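YECBM32 (Yersinia enterocolitica, PDB 2JDA) binds polygalacturonic acid, the backbone of pectin, in the periplasm as a carbohydrate-binding module of the F5/8 type C (discoidin-like) beta-sandwich family. Local coordinates at residues A[71-76]-A[89-94]; A[75-80]-A[108-113]. All blocks are in the same frame, centred on the assembly; numbering follows the deposited sequence.

Contact 1 (A[71-76]-A[89-94])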
ATOM      1  N   LEU A  71      -7.430  -4.456  -6.872  1.00 12.40           N
ATOM      2  CA  LEU A  71      -6.990  -3.068  -6.819  1.00 11.21           C
ATOM      3  C   LEU A  71      -5.880  -2.860  -7.827  1.00 11.24           C
ATOM      4  O   LEU A  71      -4.916  -3.648  -7.860  1.00 11.53           O
ATOM      5  CB  LEU A  71      -6.470  -2.764  -5.409  1.00 12.26           C
ATOM      6  CG  LEU A  71      -5.895  -1.373  -5.176  1.00 12.25           C
ATOM      7  CD1 LEU A  71      -6.957  -0.342  -5.221  1.00 13.51           C
ATOM      8  CD2 LEU A  71      -5.189  -1.381  -3.844  1.00 15.03           C
ATOM      9  N   LYS A  72      -6.000  -1.805  -8.606  1.00 11.56           N
ATOM     10  CA  LYS A  72      -5.000  -1.398  -9.559  1.00 12.14           C
ATOM     11  C   LYS A  72      -4.145  -0.342  -8.888  1.00 10.32           C
ATOM     12  O   LYS A  72      -4.688   0.628  -8.329  1.00 10.76           O
ATOM     13  CB  LYS A  72      -5.643  -0.820 -10.798  1.00 13.30           C
ATOM     14  CG  LYS A  72      -6.621  -1.720 -11.452  1.00 20.40           C
ATOM     15  CD  LYS A  72      -7.292  -1.046 -12.649  1.00 25.45           C
ATOM     16  CE  LYS A  72      -8.718  -1.544 -12.915  1.00 28.07           C
ATOM     17  NZ  LYS A  72      -9.494  -0.286 -13.226  1.00 32.93           N
ATOM     18  N   PHE A  73      -2.818  -0.482  -8.937  1.00 10.66           N
ATOM     19  CA  PHE A  73      -1.929   0.441  -8.278  1.00  9.90           C
ATOM     20  C   PHE A  73      -0.516   0.394  -8.781  1.00 10.31           C
ATOM     21  O   PHE A  73      -0.126  -0.547  -9.461  1.00 10.93           O
ATOM     22  CB  PHE A  73      -1.947   0.193  -6.752  1.00 11.29           C
ATOM     23  CG  PHE A  73      -1.306  -1.115  -6.306  1.00 11.27           C
ATOM     24  CD1 PHE A  73      -0.089  -1.119  -5.613  1.00 14.89           C
ATOM     25  CD2 PHE A  73      -1.882  -2.340  -6.574  1.00 12.46           C
ATOM     26  CE1 PHE A  73       0.483  -2.286  -5.257  1.00 16.06           C
ATOM     27  CE2 PHE A  73      -1.279  -3.519  -6.215  1.00 11.70           C
ATOM     28  CZ  PHE A  73      -0.091  -3.471  -5.510  1.00 15.53           C
ATOM     29  N   SER A  74       0.242   1.420  -8.400  1.00 10.18           N
ATOM     30  CA  SER A  74       1.664   1.564  -8.638  1.00 10.14           C
ATOM     31  C   SER A  74       2.372   1.897  -7.341  1.00 10.44           C
ATOM     32  O   SER A  74       1.760   2.471  -6.463  1.00 10.64           O
ATOM     33  CB  SER A  74       1.953   2.654  -9.697  1.00 11.05           C
ATOM     34  OG  SER A  74       1.343   2.316 -10.922  1.00 11.27           O
ATOM     35  N   ILE A  75       3.639   1.514  -7.216  1.00  9.86           N
ATOM     36  CA  ILE A  75       4.418   1.779  -5.990  1.00 10.41           C
ATOM     37  C   ILE A  75       5.669   2.507  -6.334  1.00 10.04           C
ATOM     38  O   ILE A  75       6.380   2.110  -7.264  1.00 10.36           O
ATOM     39  CB  ILE A  75       4.849   0.502  -5.251  1.00 12.14           C
ATOM     40  CG1 ILE A  75       3.698  -0.435  -5.035  1.00 13.81           C
ATOM     41  CG2 ILE A  75       5.475   0.834  -3.919  1.00 14.88           C
ATOM     42  CD1 ILE A  75       4.116  -1.807  -4.555  1.00 15.92           C
ATOM     43  N   PHE A  76       5.944   3.562  -5.574  1.00  9.85           N
ATOM     44  CA  PHE A  76       7.082   4.445  -5.752  1.00 10.14           C
ATOM     45  C   PHE A  76       7.841   4.593  -4.444  1.00  9.97           C
ATOM     46  O   PHE A  76       7.261   4.426  -3.358  1.00 10.30           O
ATOM     47  CB  PHE A  76       6.668   5.838  -6.261  1.00  9.95           C
ATOM     48  CG  PHE A  76       5.992   5.800  -7.575  1.00 10.69           C
ATOM     49  CD1 PHE A  76       6.723   5.926  -8.751  1.00 11.68           C
ATOM     50  CD2 PHE A  76       4.627   5.565  -7.662  1.00 11.97           C
ATOM     51  CE1 PHE A  76       6.063   5.857  -9.993  1.00 12.33           C
ATOM     52  CE2 PHE A  76       3.988   5.495  -8.878  1.00 12.56           C
ATOM     53  CZ  PHE A  76       4.736   5.612 -10.042  1.00 12.60           C
ATOM     54  N   GLU A  89       4.820  -0.412 -11.663  1.00 14.02           N
ATOM     55  CA  GLU A  89       3.667   0.346 -12.093  1.00 13.76           C
ATOM     56  C   GLU A  89       2.608  -0.575 -12.707  1.00 15.29           C
ATOM     57  O   GLU A  89       2.950  -1.610 -13.338  1.00 17.54           O
ATOM     58  CB  GLU A  89       4.037   1.454 -13.066  1.00 14.46           C
ATOM     59  CG  GLU A  89       4.914   2.523 -12.489  1.00 14.21           C
ATOM     60  CD  GLU A  89       5.039   3.731 -13.407  1.00 17.23           C
ATOM     61  OE1 GLU A  89       4.071   4.535 -13.532  1.00 17.37           O
ATOM     62  OE2 GLU A  89       6.137   3.906 -13.964  1.00 19.36           O
ATOM     63  N   GLY A  90       1.341  -0.213 -12.530  1.00 15.08           N
ATOM     64  CA  GLY A  90       0.215  -0.904 -13.149  1.00 16.29           C
ATOM     65  C   GLY A  90       0.045  -2.348 -12.676  1.00 16.39           C
ATOM     66  O   GLY A  90      -0.275  -3.234 -13.468  1.00 20.69           O
ATOM     67  N   LEU A  91       0.267  -2.596 -11.402  1.00 14.67           N
ATOM     68  CA  LEU A  91      -0.025  -3.861 -10.750  1.00 13.72           C
ATOM     69  C   LEU A  91      -1.503  -4.014 -10.446  1.00 12.75           C
ATOM     70  O   LEU A  91      -2.196  -3.017 -10.316  1.00 13.20           O
ATOM     71  CB  LEU A  91       0.681  -3.956  -9.360  1.00 15.87           C
ATOM     72  CG  LEU A  91       2.189  -3.829  -9.373  1.00 18.28           C
ATOM     73  CD1 LEU A  91       2.765  -3.860  -8.008  1.00 19.68           C
ATOM     74  CD2 LEU A  91       2.781  -4.987 -10.132  1.00 20.28           C
ATOM     75  N   GLU A  92      -1.972  -5.240 -10.291  1.00 11.79           N
ATOM     76  CA  GLU A  92      -3.265  -5.526  -9.678  1.00 12.64           C
ATOM     77  C   GLU A  92      -3.061  -6.481  -8.533  1.00 11.98           C
ATOM     78  O   GLU A  92      -2.275  -7.442  -8.650  1.00 12.83           O
ATOM     79  CB  GLU A  92      -4.184  -6.211 -10.671  1.00 14.99           C
ATOM     80  CG  GLU A  92      -4.793  -5.372 -11.749  1.00 19.35           C
ATOM     81  CD  GLU A  92      -5.803  -6.252 -12.490  1.00 24.63           C
ATOM     82  OE1 GLU A  92      -6.969  -5.946 -12.489  1.00 25.01           O
ATOM     83  OE2 GLU A  92      -5.403  -7.323 -12.994  1.00 30.92           O
ATOM     84  N   THR A  93      -3.795  -6.309  -7.451  1.00 11.94           N
ATOM     85  CA  THR A  93      -3.819  -7.277  -6.369  1.00 11.93           C
ATOM     86  C   THR A  93      -4.532  -8.542  -6.827  1.00 12.90           C
ATOM     87  O   THR A  93      -5.340  -8.553  -7.734  1.00 14.29           O
ATOM     88  CB  THR A  93      -4.460  -6.762  -5.083  1.00 11.74           C
ATOM     89  OG1 THR A  93      -5.833  -6.362  -5.309  1.00 12.51           O
ATOM     90  CG2 THR A  93      -3.678  -5.578  -4.560  1.00 12.60           C
ATOM     91  N   SER A  94      -4.207  -9.620  -6.159  1.00 13.35           N
ATOM     92  CA  SER A  94      -4.822 -10.909  -6.423  1.00 15.12           C
ATOM     93  C   SER A  94      -6.169 -11.023  -5.736  1.00 14.67           C
ATOM     94  O   SER A  94      -6.374 -10.516  -4.639  1.00 14.10           O
ATOM     95  CB  SER A  94      -3.905 -12.008  -5.920  1.00 16.00           C
ATOM     96  OG  SER A  94      -4.514 -13.269  -6.149  1.00 19.12           O
TER
HETATM   97  O   HOH W   1       1.702   4.700 -12.288  1.00 12.32           O
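Phe73 and Leu91 meet as a hydrogen-bonded antiparallel pair in the hairpin of strands 71-78 and 85-92, at one margin of the five-stranded sheet of this beta-sandwich; Phe73 N donates to Leu91 O and Leu91 N to Phe73 O. Leu91 lays its CB over one face of the Phe73 ring, toward the rim, in a CH-pi contact 4.1 Å from the centroid, and reaches on with CD1 to CZ and CE1. The ring can take this position because CG of Phe73 stands between the backbone N and the carbonyl carbon (chi1 69°), which swings the phenyl over its partner strand. The Thr93 side chain runs at about a right angle to that of Phe73, with Thr93 CG2 3.6 Å from Phe73 CE2. Leu103 and Ile61 of the second sheet also touch Phe73, so the ring belongs to the sandwich core.

On the opposite face, Lys72 and Glu92 run side by side, touching through Lys72 CG and Glu92 CG at 4.1 Å, their charged atoms not in contact.

Beyond the Phe73-Leu91 bridge, side-chain oxygens join the backbone in the pairing. At one end, Leu71 N donates to Thr93 OG1 (2.9 Å), while Thr93 N returns a bond to Leu71 O; the threonine thus carries the pairing past the end of its strand. At the other, the chain turns a corner at Glu89 and Gly90, and Ser74 OG accepts Gly90 N at 3.0 Å. The carboxylate of Glu89 stands near the edge of the Phe76 ring, their planes 61° apart, and a water donates to Glu89 OE1 at 2.7 Å while lying 2.8 Å from Ser74 OG.

Contact 2 (A[75-80]-A[108-113])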
ATOM      1  N   ILE A  75       3.639   1.514  -7.216  1.00  9.86           N
ATOM      2  CA  ILE A  75       4.418   1.779  -5.990  1.00 10.41           C
ATOM      3  C   ILE A  75       5.669   2.507  -6.334  1.00 10.04           C
ATOM      4  O   ILE A  75       6.380   2.110  -7.264  1.00 10.36           O
ATOM      5  CB  ILE A  75       4.849   0.502  -5.251  1.00 12.14           C
ATOM      6  CG1 ILE A  75       3.698  -0.435  -5.035  1.00 13.81           C
ATOM      7  CG2 ILE A  75       5.475   0.834  -3.919  1.00 14.88           C
ATOM      8  CD1 ILE A  75       4.116  -1.807  -4.555  1.00 15.92           C
ATOM      9  N   PHE A  76       5.944   3.562  -5.574  1.00  9.85           N
ATOM     10  CA  PHE A  76       7.082   4.445  -5.752  1.00 10.14           C
ATOM     11  C   PHE A  76       7.841   4.593  -4.444  1.00  9.97           C
ATOM     12  O   PHE A  76       7.261   4.426  -3.358  1.00 10.30           O
ATOM     13  CB  PHE A  76       6.668   5.838  -6.261  1.00  9.95           C
ATOM     14  CG  PHE A  76       5.992   5.800  -7.575  1.00 10.69           C
ATOM     15  CD1 PHE A  76       6.723   5.926  -8.751  1.00 11.68           C
ATOM     16  CD2 PHE A  76       4.627   5.565  -7.662  1.00 11.97           C
ATOM     17  CE1 PHE A  76       6.063   5.857  -9.993  1.00 12.33           C
ATOM     18  CE2 PHE A  76       3.988   5.495  -8.878  1.00 12.56           C
ATOM     19  CZ  PHE A  76       4.736   5.612 -10.042  1.00 12.60           C
ATOM     20  N   TYR A  77       9.127   4.887  -4.565  1.00 10.64           N
ATOM     21  CA  TYR A  77       9.936   5.155  -3.388  1.00 10.72           C
ATOM     22  C   TYR A  77      10.747   6.433  -3.566  1.00 10.71           C
ATOM     23  O   TYR A  77      11.035   6.892  -4.668  1.00 11.00           O
ATOM     24  CB  TYR A  77      10.860   3.982  -3.042  1.00 11.63           C
ATOM     25  CG  TYR A  77      11.956   3.690  -4.060  1.00 11.01           C
ATOM     26  CD1 TYR A  77      13.254   4.151  -3.866  1.00 13.56           C
ATOM     27  CD2 TYR A  77      11.687   2.976  -5.222  1.00 12.05           C
ATOM     28  CE1 TYR A  77      14.275   3.864  -4.829  1.00 14.29           C
ATOM     29  CE2 TYR A  77      12.687   2.716  -6.172  1.00 14.07           C
ATOM     30  CZ  TYR A  77      13.976   3.137  -5.952  1.00 15.34           C
ATOM     31  OH  TYR A  77      14.939   2.859  -6.932  1.00 18.13           O
ATOM     32  N   SER A  78      11.159   7.014  -2.440  1.00 11.05           N
ATOM     33  CA  SER A  78      11.863   8.298  -2.427  1.00 11.38           C
ATOM     34  C   SER A  78      12.571   8.490  -1.090  1.00 11.53           C
ATOM     35  O   SER A  78      12.136   7.947  -0.063  1.00 11.16           O
ATOM     36  CB  SER A  78      10.850   9.449  -2.586  1.00 10.87           C
ATOM     37  OG  SER A  78      11.434  10.719  -2.571  1.00 13.28           O
ATOM     38  N   ASN A  79      13.647   9.269  -1.129  1.00 11.56           N
ATOM     39  CA  ASN A  79      14.262   9.736   0.088  1.00 12.89           C
ATOM     40  C   ASN A  79      13.812  11.130   0.513  1.00 13.64           C
ATOM     41  O   ASN A  79      13.953  11.482   1.683  1.00 16.23           O
ATOM     42  CB  ASN A  79      15.780   9.720  -0.060  1.00 13.56           C
ATOM     43  CG  ASN A  79      16.341   8.331  -0.021  1.00 15.16           C
ATOM     44  OD1 ASN A  79      15.792   7.446   0.629  1.00 15.40           O
ATOM     45  ND2 ASN A  79      17.481   8.139  -0.698  1.00 16.01           N
ATOM     46  N   ASP A  80      13.360  11.924  -0.439  1.00 14.48           N
ATOM     47  CA  ASP A  80      12.951  13.305  -0.170  1.00 15.29           C
ATOM     48  C   ASP A  80      11.447  13.602  -0.171  1.00 15.37           C
ATOM     49  O   ASP A  80      11.012  14.690   0.228  1.00 17.62           O
ATOM     50  CB  ASP A  80      13.697  14.279  -1.062  1.00 16.13           C
ATOM     51  CG  ASP A  80      13.379  14.159  -2.527  1.00 16.89           C
ATOM     52  OD1 ASP A  80      12.455  13.394  -2.914  1.00 14.36           O
ATOM     53  OD2 ASP A  80      14.075  14.797  -3.365  1.00 19.81           O
ATOM     54  N   VAL A 108      15.777  -1.560  -2.129  1.00 10.88           N
ATOM     55  CA  VAL A 108      16.067  -0.140  -2.316  1.00 11.73           C
ATOM     56  C   VAL A 108      16.222   0.519  -0.960  1.00 10.32           C
ATOM     57  O   VAL A 108      15.865  -0.045   0.062  1.00 12.21           O
ATOM     58  CB  VAL A 108      14.944   0.577  -3.114  1.00 12.18           C
ATOM     59  CG1 VAL A 108      14.721  -0.096  -4.463  1.00 12.71           C
ATOM     60  CG2 VAL A 108      13.651   0.644  -2.338  1.00 12.54           C
ATOM     61  N   THR A 109      16.788   1.725  -0.961  1.00 11.17           N
ATOM     62  CA  THR A 109      16.814   2.588   0.197  1.00 12.06           C
ATOM     63  C   THR A 109      15.741   3.640   0.029  1.00 11.66           C
ATOM     64  O   THR A 109      15.628   4.296  -1.014  1.00 12.43           O
ATOM     65  CB  THR A 109      18.190   3.233   0.293  1.00 13.23           C
ATOM     66  OG1 THR A 109      19.135   2.202   0.643  1.00 14.69           O
ATOM     67  CG2 THR A 109      18.223   4.283   1.386  1.00 14.71           C
ATOM     68  N   ALA A 110      14.924   3.823   1.072  1.00 10.51           N
ATOM     69  CA  ALA A 110      13.857   4.820   1.005  1.00 10.48           C
ATOM     70  C   ALA A 110      13.482   5.305   2.402  1.00 10.44           C
ATOM     71  O   ALA A 110      13.617   4.560   3.373  1.00 11.52           O
ATOM     72  CB  ALA A 110      12.620   4.262   0.308  1.00 11.80           C
ATOM     73  N   LYS A 111      12.991   6.551   2.463  1.00 10.58           N
ATOM     74  CA  LYS A 111      12.271   7.066   3.637  1.00 10.97           C
ATOM     75  C   LYS A 111      10.764   7.110   3.397  1.00 11.29           C
ATOM     76  O   LYS A 111      10.020   7.095   4.330  1.00 12.92           O
ATOM     77  CB  LYS A 111      12.776   8.450   4.019  1.00 11.84           C
ATOM     78  CG  LYS A 111      12.165   9.026   5.264  1.00 17.89           C
ATOM     79  CD  LYS A 111      12.926  10.279   5.650  1.00 22.90           C
ATOM     80  CE  LYS A 111      12.270  11.032   6.755  1.00 26.93           C
ATOM     81  NZ  LYS A 111      13.052  12.275   7.030  1.00 30.21           N
ATOM     82  N   TYR A 112      10.343   7.153   2.135  1.00 10.12           N
ATOM     83  CA  TYR A 112       8.940   7.266   1.779  1.00 10.28           C
ATOM     84  C   TYR A 112       8.578   6.207   0.750  1.00  9.92           C
ATOM     85  O   TYR A 112       9.332   5.946  -0.219  1.00  9.77           O
ATOM     86  CB  TYR A 112       8.589   8.610   1.160  1.00 11.96           C
ATOM     87  CG  TYR A 112       8.955   9.803   2.016  1.00 12.00           C
ATOM     88  CD1 TYR A 112       8.042  10.390   2.876  1.00 13.53           C
ATOM     89  CD2 TYR A 112      10.201  10.400   1.908  1.00 13.41           C
ATOM     90  CE1 TYR A 112       8.403  11.491   3.634  1.00 14.07           C
ATOM     91  CE2 TYR A 112      10.538  11.511   2.662  1.00 13.73           C
ATOM     92  CZ  TYR A 112       9.619  12.055   3.522  1.00 14.27           C
ATOM     93  OH  TYR A 112       9.960  13.174   4.292  1.00 17.77           O
ATOM     94  N   ILE A 113       7.397   5.631   0.946  1.00  9.58           N
ATOM     95  CA  ILE A 113       6.789   4.722  -0.020  1.00  9.52           C
ATOM     96  C   ILE A 113       5.450   5.312  -0.373  1.00  9.23           C
ATOM     97  O   ILE A 113       4.646   5.566   0.506  1.00 10.07           O
ATOM     98  CB  ILE A 113       6.654   3.276   0.551  1.00 11.06           C
ATOM     99  CG1 ILE A 113       8.047   2.670   0.887  1.00 12.85           C
ATOM    100  CG2 ILE A 113       5.832   2.386  -0.400  1.00 11.64           C
ATOM    101  CD1 ILE A 113       8.822   2.266  -0.339  1.00 16.95           C
TER
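A classic beta bulge opens the pairing of strands 71-78 and 112-120: Lys111 and Tyr112 both face Ser78, whose carbonyl O accepts Lys111 N at 3.0 Å and Tyr112 N at 2.9 Å. The Tyr112 bond runs almost straight out from the carbonyl, whereas Lys111 N approaches tilted 22° from its plane. Ser78 N donates back to Tyr112 O, completing the hydrogen-bonded pair.

The bulge lies at the corner where the chain leaves strand 107-110, and Tyr77 reaches across to that strand. Val108 sits over one face of its ring, CG2 3.9 Å from the centroid and CG1 3.6 Å from CZ. CG of Tyr77 lies between the backbone N and the carbonyl carbon (chi1 66°), which turns that ring face to Val108, while Tyr77 CB packs on Ala110 CB and Ile113 CD1. On the other side of the sheet the Tyr112 ring turns an edge to the turn after Ser78, CE2 lying 3.6 Å from Asn79 O. Ser78 OG looks instead into its own turn, bonding to Asn83 and Gly81.

Strand 71-78 is flanked by 112-120 and 85-92, with Trp84 beside Ser78 and Tyr112, while Val108 pairs with Ile56 of strand 53-63 in the second sheet.

In the fold
Contacts 1 and 2 lie on the two flanks of strand 71-78, with centres about 16 Å apart, and share Ile75 and Phe76. Along the chain the strand comes first; segment 89-94 follows 71-76 after 12 residues, and the partner of contact 2 arrives later, as the chain passes from strand 107-110 into 112-120. Together they place 71-78 between 85-92, outermost in the five-stranded sheet, and 112-120. Contact 1 is local hairpin pairing, whereas contact 2 also brings in the second sheet, at a corner between the two layers. None of the calcium ligands (Asn28, Asp31, Asp33, Thr36, Asn129 and Glu130) lies in either contact, so both belong to the sandwich framework rather than to the metal site.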